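Local coordinates for fibronectin type III domain-containing protein (PDB 6P2K) that belongs to glycoside hydrolase family 74 and, through the tandem seven-bladed beta-propellers of this portion, probably cleaves the backbone of xyloglucan, at residues K72-T77 with A103-K108; H114-P119 with Y167-D172; T744-I749 with L757-P762; D617-A622 with G694-A699. All blocks are in the same frame, centred on the assembly; numbering follows the deposited sequence.

Contact 1 (K72-T77 with A103-K108); sequences KIFVGT and ASIAFK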
loop_
_atom_site.group_PDB
_atom_site.type_symbol
_atom_site.label_atom_id
_atom_site.label_comp_id
_atom_site.label_asym_id
_atom_site.label_seq_id
_atom_site.Cartn_x
_atom_site.Cartn_y
_atom_site.Cartn_z
ATOM N N LYS B 72 39.560 20.771 47.611
ATOM C CA LYS B 72 38.793 21.790 48.319
ATOM C C LYS B 72 37.916 22.518 47.306
ATOM O O LYS B 72 38.426 23.209 46.419
ATOM C CB LYS B 72 39.712 22.760 49.054
ATOM C CG LYS B 72 38.976 23.703 49.990
ATOM C CD LYS B 72 39.810 24.059 51.215
ATOM C CE LYS B 72 40.785 25.186 50.918
ATOM N NZ LYS B 72 41.486 25.640 52.151
ATOM N N ILE B 73 36.601 22.364 47.441
ATOM C CA ILE B 73 35.636 22.880 46.478
ATOM C C ILE B 73 34.595 23.708 47.219
ATOM O O ILE B 73 34.092 23.286 48.266
ATOM C CB ILE B 73 34.957 21.740 45.696
ATOM C CG1 ILE B 73 35.985 21.013 44.835
ATOM C CG2 ILE B 73 33.810 22.267 44.847
ATOM C CD1 ILE B 73 35.646 19.571 44.610
ATOM N N PHE B 74 34.271 24.875 46.673
ATOM C CA PHE B 74 33.229 25.735 47.212
ATOM C C PHE B 74 32.013 25.704 46.297
ATOM O O PHE B 74 32.145 25.745 45.069
ATOM C CB PHE B 74 33.730 27.169 47.379
ATOM C CG PHE B 74 34.815 27.312 48.405
ATOM C CD1 PHE B 74 34.502 27.503 49.742
ATOM C CD2 PHE B 74 36.148 27.247 48.036
ATOM C CE1 PHE B 74 35.502 27.632 50.693
ATOM C CE2 PHE B 74 37.151 27.376 48.980
ATOM C CZ PHE B 74 36.828 27.568 50.310
ATOM N N VAL B 75 30.831 25.625 46.906
ATOM C CA VAL B 75 29.562 25.528 46.193
ATOM C C VAL B 75 28.619 26.575 46.764
ATOM O O VAL B 75 28.276 26.525 47.952
ATOM C CB VAL B 75 28.940 24.126 46.311
ATOM C CG1 VAL B 75 27.585 24.088 45.620
ATOM C CG2 VAL B 75 29.871 23.073 45.734
ATOM N N GLY B 76 28.192 27.518 45.922
ATOM C CA GLY B 76 27.249 28.536 46.322
ATOM C C GLY B 76 25.835 28.137 45.955
ATOM O O GLY B 76 25.545 27.842 44.793
ATOM N N THR B 77 24.958 28.116 46.956
ATOM C CA THR B 77 23.566 27.720 46.779
ATOM C C THR B 77 22.638 28.829 47.266
ATOM O O THR B 77 23.069 29.860 47.786
ATOM C CB THR B 77 23.251 26.419 47.525
ATOM O OG1 THR B 77 23.216 26.669 48.935
ATOM C CG2 THR B 77 24.293 25.360 47.224
ATOM N N ALA B 103 26.414 33.319 44.477
ATOM C CA ALA B 103 26.512 32.937 43.076
ATOM C C ALA B 103 27.869 33.250 42.454
ATOM O O ALA B 103 27.997 33.186 41.227
ATOM C CB ALA B 103 25.410 33.620 42.261
ATOM N N SER B 104 28.882 33.579 43.255
ATOM C CA SER B 104 30.212 33.864 42.730
ATOM C C SER B 104 31.254 33.519 43.782
ATOM O O SER B 104 31.097 33.879 44.953
ATOM C CB SER B 104 30.352 35.337 42.324
ATOM O OG SER B 104 29.179 35.825 41.697
ATOM N N ILE B 105 32.311 32.821 43.367
ATOM C CA ILE B 105 33.467 32.558 44.219
ATOM C C ILE B 105 34.724 32.811 43.398
ATOM O O ILE B 105 34.850 32.309 42.276
ATOM C CB ILE B 105 33.473 31.121 44.782
ATOM C CG1 ILE B 105 32.107 30.757 45.365
ATOM C CG2 ILE B 105 34.548 30.974 45.844
ATOM C CD1 ILE B 105 31.689 29.327 45.082
ATOM N N ALA B 106 35.652 33.592 43.952
ATOM C CA ALA B 106 36.875 33.948 43.247
ATOM C C ALA B 106 38.053 33.920 44.209
ATOM O O ALA B 106 37.941 34.364 45.356
ATOM C CB ALA B 106 36.764 35.333 42.595
ATOM N N PHE B 107 39.182 33.404 43.731
ATOM C CA PHE B 107 40.404 33.296 44.513
ATOM C C PHE B 107 41.414 34.354 44.082
ATOM O O PHE B 107 41.369 34.875 42.965
ATOM C CB PHE B 107 41.024 31.902 44.365
ATOM C CG PHE B 107 40.130 30.785 44.819
ATOM C CD1 PHE B 107 39.227 30.205 43.947
ATOM C CD2 PHE B 107 40.198 30.313 46.117
ATOM C CE1 PHE B 107 38.406 29.177 44.360
ATOM C CE2 PHE B 107 39.379 29.284 46.536
ATOM C CZ PHE B 107 38.482 28.715 45.655
ATOM N N LYS B 108 42.336 34.658 44.983
ATOM C CA LYS B 108 43.383 35.627 44.683
ATOM C C LYS B 108 44.522 34.940 43.935
ATOM O O LYS B 108 44.954 33.855 44.338
ATOM C CB LYS B 108 43.903 36.266 45.967
ATOM C CG LYS B 108 45.042 37.252 45.770
ATOM C CD LYS B 108 45.295 38.046 47.045
ATOM C CE LYS B 108 46.652 38.727 47.020
ATOM N NZ LYS B 108 46.938 39.437 48.301
#
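Phe74 and Ile105 make the tight half of this contact, in which two neighbouring blades of a beta-propeller meet through side chains. CD1 of Ile105 sits 3.8 Å from CB of Phe74 and 3.6 Å from Phe74 O, and reaches on to within 4.0 Å of Gly76 N. Gly76 has no side chain to hold the strands apart, and its CA comes to 5.5 Å from that of Ala103. Phe74 carries its ring anti to its carbonyl carbon (chi1 -66°), which sets it against Phe107. CD2 of Phe74 comes up at the edge of the Phe107 ring, 3.6 Å from CZ, and the ring planes stand at 52°. Beyond Phe107, which buries less area across the contact than Ile105, the packing opens out: Lys72 and Lys108 do not touch, and their ammonium groups bond to Gly147 O and Asn177 OD1. Behind the contact, Ile115 touches Phe74, Ile105 and Phe107. Replacing Phe74 by an alanine would probably open a gap beside Phe107 CZ and leave that ring freer to turn. Since the side chains that meet are all hydrocarbon and no hydrogen bond crosses, the blades are held here by shape and burial, not by directional bonds.

Contact 2 (H114-P119 with Y167-D172); sequences HIIAAP and YSVVFD
A chi1 of 169° splits the two methyls of Val169 between two partners: CG1, anti to the backbone nitrogen, meets CG2 of Ile116 at 3.9 Å, while CG2, anti to the carbonyl carbon, lies 3.8 Å from CB of Ala118. Ile116 divides its branches in the same way, because chi1 of -68° puts CG2 against Val169 and CD1 against Phe171. The setting is the seam between consecutive blades of a seven-bladed beta-propeller, where strand 114-119, second in its blade, faces strand 166-171, the first strand of the next. The strands run nearly antiparallel, yet their short axes stay 8.1 Å apart and no hydrogen bond joins them, as befits two sheets packed face to face. Just before Val169, Tyr167 and Ser168 both face Gly182 in their own sheet, a classic beta bulge. Farther along, CD1 of Ile116 touches the end of the Phe171 ring, 3.8 Å from CZ, and Pro109 and Lys108 also touch the Phe171 side chain. His114 is fixed by a hydrogen bond from NE2 to Gly193 O, and its CD2 ends at the edge of the Phe171 ring, 4.4 Å from CZ.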
loop_
_atom_site.group_PDB
_atom_site.type_symbol
_atom_site.label_atom_id
_atom_site.label_comp_id
_atom_site.label_asym_id
_atom_site.label_seq_id
_atom_site.Cartn_x
_atom_site.Cartn_y
_atom_site.Cartn_z
ATOM N N HIS B 114 43.129 33.562 50.036
ATOM C CA HIS B 114 42.294 34.752 49.940
ATOM C C HIS B 114 41.155 34.447 48.975
ATOM O O HIS B 114 41.377 34.290 47.770
ATOM C CB HIS B 114 43.104 35.959 49.479
ATOM C CG HIS B 114 42.411 37.267 49.701
ATOM N ND1 HIS B 114 42.932 38.259 50.504
ATOM C CD2 HIS B 114 41.235 37.745 49.228
ATOM C CE1 HIS B 114 42.108 39.292 50.515
ATOM N NE2 HIS B 114 41.070 39.006 49.750
ATOM N N ILE B 115 39.940 34.347 49.508
ATOM C CA ILE B 115 38.762 34.005 48.723
ATOM C C ILE B 115 37.717 35.096 48.900
ATOM O O ILE B 115 37.618 35.726 49.958
ATOM C CB ILE B 115 38.176 32.632 49.125
ATOM C CG1 ILE B 115 39.295 31.624 49.379
ATOM C CG2 ILE B 115 37.237 32.111 48.049
ATOM C CD1 ILE B 115 38.892 30.489 50.288
ATOM N N ILE B 116 36.936 35.317 47.850
ATOM C CA ILE B 116 35.796 36.222 47.883
ATOM C C ILE B 116 34.560 35.432 47.475
ATOM O O ILE B 116 34.550 34.788 46.419
ATOM C CB ILE B 116 36.002 37.437 46.961
ATOM C CG1 ILE B 116 37.122 38.332 47.494
ATOM C CG2 ILE B 116 34.711 38.219 46.810
ATOM C CD1 ILE B 116 37.434 39.513 46.606
ATOM N N ALA B 117 33.534 35.465 48.320
ATOM C CA ALA B 117 32.240 34.869 48.015
ATOM C C ALA B 117 31.214 35.989 47.955
ATOM O O ALA B 117 31.050 36.736 48.925
ATOM C CB ALA B 117 31.846 33.819 49.056
ATOM N N ALA B 118 30.533 36.108 46.820
ATOM C CA ALA B 118 29.643 37.230 46.589
ATOM C C ALA B 118 28.192 36.780 46.613
ATOM O O ALA B 118 27.836 35.819 45.919
ATOM C CB ALA B 118 29.959 37.894 45.246
ATOM N N PRO B 119 27.343 37.430 47.408
ATOM C CA PRO B 119 25.908 37.134 47.358
ATOM C C PRO B 119 25.354 37.298 45.950
ATOM O O PRO B 119 25.720 38.220 45.220
ATOM C CB PRO B 119 25.307 38.164 48.319
ATOM C CG PRO B 119 26.392 38.407 49.304
ATOM C CD PRO B 119 27.687 38.306 48.539
ATOM N N TYR B 167 26.968 39.599 40.092
ATOM C CA TYR B 167 27.055 38.659 38.983
ATOM C C TYR B 167 28.451 38.082 38.786
ATOM O O TYR B 167 28.579 36.888 38.501
ATOM C CB TYR B 167 26.583 39.332 37.690
ATOM C CG TYR B 167 25.113 39.683 37.715
ATOM C CD1 TYR B 167 24.140 38.695 37.628
ATOM C CD2 TYR B 167 24.694 41.004 37.835
ATOM C CE1 TYR B 167 22.795 39.011 37.655
ATOM C CE2 TYR B 167 23.349 41.330 37.862
ATOM C CZ TYR B 167 22.404 40.331 37.772
ATOM O OH TYR B 167 21.066 40.648 37.799
ATOM N N SER B 168 29.505 38.883 38.935
ATOM C CA SER B 168 30.851 38.355 38.765
ATOM C C SER B 168 31.833 39.099 39.660
ATOM O O SER B 168 31.594 40.233 40.086
ATOM C CB SER B 168 31.305 38.418 37.299
ATOM O OG SER B 168 30.799 39.568 36.648
ATOM N N VAL B 169 32.945 38.423 39.944
ATOM C CA VAL B 169 34.042 38.937 40.758
ATOM C C VAL B 169 35.333 38.466 40.104
ATOM O O VAL B 169 35.567 37.257 39.996
ATOM C CB VAL B 169 33.969 38.440 42.214
ATOM C CG1 VAL B 169 35.254 38.772 42.956
ATOM C CG2 VAL B 169 32.762 39.030 42.930
ATOM N N VAL B 170 36.169 39.404 39.658
ATOM C CA VAL B 170 37.334 39.072 38.847
ATOM C C VAL B 170 38.556 39.817 39.368
ATOM O O VAL B 170 38.522 41.043 39.534
ATOM C CB VAL B 170 37.095 39.390 37.358
ATOM C CG1 VAL B 170 36.604 40.820 37.185
ATOM C CG2 VAL B 170 38.360 39.142 36.549
ATOM N N PHE B 171 39.635 39.076 39.613
ATOM C CA PHE B 171 40.906 39.646 40.029
ATOM C C PHE B 171 41.718 40.111 38.821
ATOM O O PHE B 171 41.476 39.712 37.679
ATOM C CB PHE B 171 41.726 38.625 40.818
ATOM C CG PHE B 171 41.292 38.463 42.243
ATOM C CD1 PHE B 171 40.175 37.709 42.559
ATOM C CD2 PHE B 171 42.015 39.049 43.271
ATOM C CE1 PHE B 171 39.779 37.552 43.874
ATOM C CE2 PHE B 171 41.624 38.895 44.587
ATOM C CZ PHE B 171 40.504 38.146 44.889
ATOM N N ASP B 172 42.704 40.964 39.097
ATOM C CA ASP B 172 43.693 41.376 38.108
ATOM C C ASP B 172 44.867 40.407 38.197
ATOM O O ASP B 172 45.590 40.387 39.199
ATOM C CB ASP B 172 44.132 42.820 38.356
ATOM C CG ASP B 172 45.207 43.297 37.382
ATOM O OD1 ASP B 172 45.671 42.505 36.536
ATOM O OD2 ASP B 172 45.582 44.487 37.452
#

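Contact 3 (T744-I749 with L757-P762); sequences TSSRFI and LYSTTP
Ile749 lies across the ring of Tyr758. Ile749 CB is 3.8 Å from Tyr758 CD1; CG2, anti to the backbone nitrogen, stays 4.2 Å from Tyr758 CE1; and CG1, anti to the carbonyl carbon (chi1 -64°), carries Ile749 CD1 over one face of the ring, offset toward the rim. The tyrosine hydroxyl has its own partner, Arg768. These strands form an antiparallel beta hairpin within a blade of the second propeller. Arg747 and Tyr758 are one of its hydrogen-bonded pairs, with Arg747 N to Tyr758 O at 2.8 Å and Tyr758 N returning to Arg747 O at 2.9 Å. On the face that carries Phe748, CD1 of Leu757 makes a CH-pi contact 4.3 Å from that ring's centroid. On the face that carries Tyr758, OG1 of Thr760 is hydrogen-bonded to OG of Ser745, and OG1 of Thr744 comes within 2.7 Å of the same Thr760 OG1. Thr744 OG1 is also hydrogen-bonded to Thr403 O. Arg747 leads away from the hairpin: NE bonds to Val406 O, and NH2 makes a long, weak ion pair with Asp405, a ligand of the zinc ion.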
loop_
_atom_site.group_PDB
_atom_site.type_symbol
_atom_site.label_atom_id
_atom_site.label_comp_id
_atom_site.label_asym_id
_atom_site.label_seq_id
_atom_site.Cartn_x
_atom_site.Cartn_y
_atom_site.Cartn_z
ATOM N N THR B 744 5.873 12.965 41.801
ATOM C CA THR B 744 4.598 13.376 41.231
ATOM C C THR B 744 3.680 12.203 40.928
ATOM O O THR B 744 2.457 12.377 40.920
ATOM C CB THR B 744 4.818 14.181 39.943
ATOM O OG1 THR B 744 5.715 13.468 39.084
ATOM C CG2 THR B 744 5.404 15.555 40.257
ATOM N N SER B 745 4.237 11.019 40.683
ATOM C CA SER B 745 3.437 9.851 40.345
ATOM C C SER B 745 4.236 8.593 40.658
ATOM O O SER B 745 5.467 8.586 40.575
ATOM C CB SER B 745 3.032 9.852 38.867
ATOM O OG SER B 745 4.120 9.454 38.048
ATOM N N SER B 746 3.518 7.531 41.018
ATOM C CA SER B 746 4.101 6.210 41.199
ATOM C C SER B 746 3.144 5.154 40.669
ATOM O O SER B 746 1.925 5.277 40.819
ATOM C CB SER B 746 4.438 5.928 42.675
ATOM O OG SER B 746 5.333 6.895 43.198
ATOM N N ARG B 747 3.704 4.123 40.040
ATOM C CA ARG B 747 2.935 2.986 39.555
ATOM C C ARG B 747 3.704 1.712 39.862
ATOM O O ARG B 747 4.926 1.662 39.689
ATOM C CB ARG B 747 2.666 3.060 38.043
ATOM C CG ARG B 747 1.739 4.178 37.603
ATOM C CD ARG B 747 1.325 3.991 36.153
ATOM N NE ARG B 747 0.823 5.224 35.551
ATOM C CZ ARG B 747 -0.455 5.591 35.552
ATOM N NH1 ARG B 747 -1.367 4.818 36.131
ATOM N NH2 ARG B 747 -0.823 6.731 34.976
ATOM N N PHE B 748 2.993 0.690 40.320
ATOM C CA PHE B 748 3.572 -0.639 40.465
ATOM C C PHE B 748 3.413 -1.373 39.141
ATOM O O PHE B 748 2.291 -1.567 38.661
ATOM C CB PHE B 748 2.908 -1.410 41.603
ATOM C CG PHE B 748 3.285 -0.913 42.968
ATOM C CD1 PHE B 748 4.485 -1.287 43.547
ATOM C CD2 PHE B 748 2.441 -0.069 43.671
ATOM C CE1 PHE B 748 4.834 -0.833 44.804
ATOM C CE2 PHE B 748 2.786 0.391 44.928
ATOM C CZ PHE B 748 3.985 0.009 45.493
ATOM N N ILE B 749 4.535 -1.772 38.548
ATOM C CA ILE B 749 4.554 -2.303 37.192
ATOM C C ILE B 749 5.410 -3.559 37.171
ATOM O O ILE B 749 6.530 -3.561 37.694
ATOM C CB ILE B 749 5.085 -1.259 36.190
ATOM C CG1 ILE B 749 4.141 -0.055 36.142
ATOM C CG2 ILE B 749 5.247 -1.868 34.806
ATOM C CD1 ILE B 749 4.552 1.006 35.164
ATOM N N LEU B 757 8.574 -0.570 41.122
ATOM C CA LEU B 757 7.932 0.704 41.409
ATOM C C LEU B 757 8.531 1.743 40.471
ATOM O O LEU B 757 9.734 2.013 40.531
ATOM C CB LEU B 757 8.134 1.106 42.871
ATOM C CG LEU B 757 7.751 2.528 43.288
ATOM C CD1 LEU B 757 6.256 2.764 43.113
ATOM C CD2 LEU B 757 8.163 2.786 44.727
ATOM N N TYR B 758 7.705 2.295 39.590
ATOM C CA TYR B 758 8.101 3.386 38.707
ATOM C C TYR B 758 7.587 4.687 39.306
ATOM O O TYR B 758 6.375 4.844 39.505
ATOM C CB TYR B 758 7.531 3.198 37.299
ATOM C CG TYR B 758 8.222 2.162 36.437
ATOM C CD1 TYR B 758 8.230 0.818 36.792
ATOM C CD2 TYR B 758 8.838 2.525 35.247
ATOM C CE1 TYR B 758 8.848 -0.131 35.991
ATOM C CE2 TYR B 758 9.463 1.584 34.443
ATOM C CZ TYR B 758 9.463 0.259 34.820
ATOM O OH TYR B 758 10.073 -0.685 34.025
ATOM N N SER B 759 8.498 5.617 39.585
ATOM C CA SER B 759 8.132 6.905 40.162
ATOM C C SER B 759 8.726 8.044 39.350
ATOM O O SER B 759 9.913 8.017 39.004
ATOM C CB SER B 759 8.574 6.998 41.632
ATOM O OG SER B 759 8.230 5.830 42.356
ATOM N N THR B 760 7.896 9.040 39.052
ATOM C CA THR B 760 8.345 10.270 38.424
ATOM C C THR B 760 8.504 11.353 39.481
ATOM O O THR B 760 7.827 11.342 40.513
ATOM C CB THR B 760 7.361 10.723 37.352
ATOM O OG1 THR B 760 6.098 11.026 37.965
ATOM C CG2 THR B 760 7.166 9.627 36.328
ATOM N N THR B 761 9.420 12.281 39.224
ATOM C CA THR B 761 9.798 13.288 40.200
ATOM C C THR B 761 9.640 14.680 39.609
ATOM O O THR B 761 9.783 14.865 38.395
ATOM C CB THR B 761 11.251 13.089 40.655
ATOM O OG1 THR B 761 12.122 13.268 39.533
ATOM C CG2 THR B 761 11.450 11.687 41.215
ATOM N N PRO B 762 9.344 15.685 40.446
ATOM C CA PRO B 762 9.222 17.072 39.979
ATOM C C PRO B 762 10.571 17.772 39.827
ATOM O O PRO B 762 10.808 18.835 40.399
ATOM C CB PRO B 762 8.369 17.718 41.074
ATOM C CG PRO B 762 8.800 17.004 42.307
ATOM C CD PRO B 762 9.039 15.571 41.885
#

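Contact 4 (D617-A622 with G694-A699); sequences DAEVEA and GGSAGA
Neighbouring blades of the second beta-propeller meet here, where the edge strand 618-625 of one runs beside the loop and short strand that begin the next, the two pieces pointing within 8° of the same direction. Glu619 does most of the joining. Its chain is extended beyond CG, which brings the carboxylate to the backbone of Gly694-Ser696. OE1 accepts twice: from Ser696 N at 2.7 Å through the syn lone pair, and from Ser696 OG at 2.9 Å, which arrives from above the carboxylate plane. OE2 takes Gly695 N at 2.9 Å, 28° out of that plane. A water stands 2.7 Å from OE2 and 2.6 Å from Ser696 O, near enough to bridge them. The lack of a side chain at Gly694 lets the carboxylate come so close, since a CB there would run into OE2. Two residues on, Glu621 bends at chi2 (98°) and offers the anti lone pair of OE1 to Gly698 N at 3.1 Å, while its OE2 makes a salt bridge with Lys572. Asp617 likewise pairs with Arg571, which also touches Glu619. With an alanine instead of Glu619, the N-H groups of Gly695 and Ser696 would probably be left without their acceptor, and the loop would be less firmly set against the strand. Side-chain carboxylates, not backbone pairing, thus supply the hydrogen bonds between the two pieces, and the donors converging on buried Glu619 probably help to stabilise its negative charge.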
loop_
_atom_site.group_PDB
_atom_site.type_symbol
_atom_site.label_atom_id
_atom_site.label_comp_id
_atom_site.label_asym_id
_atom_site.label_seq_id
_atom_site.Cartn_x
_atom_site.Cartn_y
_atom_site.Cartn_z
ATOM N N ASP B 617 -1.999 18.628 45.369
ATOM C CA ASP B 617 -1.479 17.405 44.768
ATOM C C ASP B 617 -2.010 16.157 45.469
ATOM O O ASP B 617 -1.369 15.105 45.455
ATOM C CB ASP B 617 0.047 17.424 44.765
ATOM C CG ASP B 617 0.611 18.459 43.805
ATOM O OD1 ASP B 617 0.379 18.330 42.580
ATOM O OD2 ASP B 617 1.270 19.410 44.274
ATOM N N ALA B 618 -3.191 16.264 46.071
ATOM C CA ALA B 618 -3.802 15.132 46.751
ATOM C C ALA B 618 -4.171 14.043 45.753
ATOM O O ALA B 618 -4.668 14.323 44.659
ATOM C CB ALA B 618 -5.045 15.586 47.513
ATOM N N GLU B 619 -3.940 12.791 46.142
ATOM C CA GLU B 619 -4.160 11.646 45.272
ATOM C C GLU B 619 -5.120 10.655 45.913
ATOM O O GLU B 619 -5.274 10.602 47.138
ATOM C CB GLU B 619 -2.847 10.925 44.955
ATOM C CG GLU B 619 -1.924 11.664 44.011
ATOM C CD GLU B 619 -0.554 11.026 43.959
ATOM O OE1 GLU B 619 -0.095 10.546 45.019
ATOM O OE2 GLU B 619 0.060 10.998 42.869
ATOM N N VAL B 620 -5.750 9.851 45.061
ATOM C CA VAL B 620 -6.550 8.711 45.491
ATOM C C VAL B 620 -6.207 7.531 44.591
ATOM O O VAL B 620 -5.929 7.706 43.399
ATOM C CB VAL B 620 -8.061 9.022 45.461
ATOM C CG1 VAL B 620 -8.538 9.297 44.035
ATOM C CG2 VAL B 620 -8.856 7.888 46.101
ATOM N N GLU B 621 -6.191 6.332 45.171
ATOM C CA GLU B 621 -5.943 5.102 44.432
ATOM C C GLU B 621 -6.945 4.047 44.868
ATOM O O GLU B 621 -7.227 3.905 46.061
ATOM C CB GLU B 621 -4.518 4.579 44.663
ATOM C CG GLU B 621 -4.138 3.368 43.810
ATOM C CD GLU B 621 -3.348 3.735 42.567
ATOM O OE1 GLU B 621 -2.102 3.611 42.608
ATOM O OE2 GLU B 621 -3.967 4.138 41.556
ATOM N N ALA B 622 -7.472 3.304 43.898
ATOM C CA ALA B 622 -8.401 2.212 44.157
ATOM C C ALA B 622 -7.873 0.952 43.491
ATOM O O ALA B 622 -7.511 0.978 42.311
ATOM C CB ALA B 622 -9.805 2.543 43.641
ATOM N N GLY B 694 2.546 14.362 45.242
ATOM C CA GLY B 694 1.939 13.174 44.693
ATOM C C GLY B 694 2.824 11.960 44.925
ATOM O O GLY B 694 3.580 11.896 45.902
ATOM N N GLY B 695 2.730 10.996 44.012
ATOM C CA GLY B 695 3.579 9.818 44.023
ATOM C C GLY B 695 3.153 8.708 44.958
ATOM O O GLY B 695 3.957 7.808 45.229
ATOM N N SER B 696 1.936 8.752 45.483
ATOM C CA SER B 696 1.404 7.640 46.254
ATOM C C SER B 696 0.753 6.627 45.322
ATOM O O SER B 696 0.243 6.972 44.253
ATOM C CB SER B 696 0.394 8.123 47.297
ATOM O OG SER B 696 -0.877 8.314 46.710
ATOM N N ALA B 697 0.787 5.362 45.728
ATOM C CA ALA B 697 0.251 4.306 44.884
ATOM C C ALA B 697 -0.108 3.098 45.735
ATOM O O ALA B 697 0.403 2.914 46.844
ATOM C CB ALA B 697 1.241 3.906 43.785
ATOM N N GLY B 698 -0.995 2.274 45.187
ATOM C CA GLY B 698 -1.382 1.033 45.823
ATOM C C GLY B 698 -1.602 -0.064 44.805
ATOM O O GLY B 698 -2.175 0.176 43.739
ATOM N N ALA B 699 -1.138 -1.272 45.120
ATOM C CA ALA B 699 -1.342 -2.441 44.278
ATOM C C ALA B 699 -0.999 -3.676 45.093
ATOM O O ALA B 699 -0.008 -3.675 45.830
ATOM C CB ALA B 699 -0.481 -2.383 43.009
HETATM O O HOH W 1 0.898 8.518 42.259
#

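From the N terminus, contact 1 closes first, joining the blade that holds strand 72-77 to the blade that holds strand 102-108 in the first propeller. Contact 2 follows and carries the chain on to the blade that holds strand 166-171; the two share the middle sheet, where strands 102-108 and 114-119 are neighbours. More than 400 residues later, contact 4 closes a loop of 71 residues between two blades of the second propeller, and contact 3 closes the short hairpin of the last blade, whose sheet also takes in strand 7-8. None nest or cross. Contacts 3 and 4 touch through Ser746 OG and Gly695 O, whereas contacts 1 and 3 lie about 36 Å apart between centres.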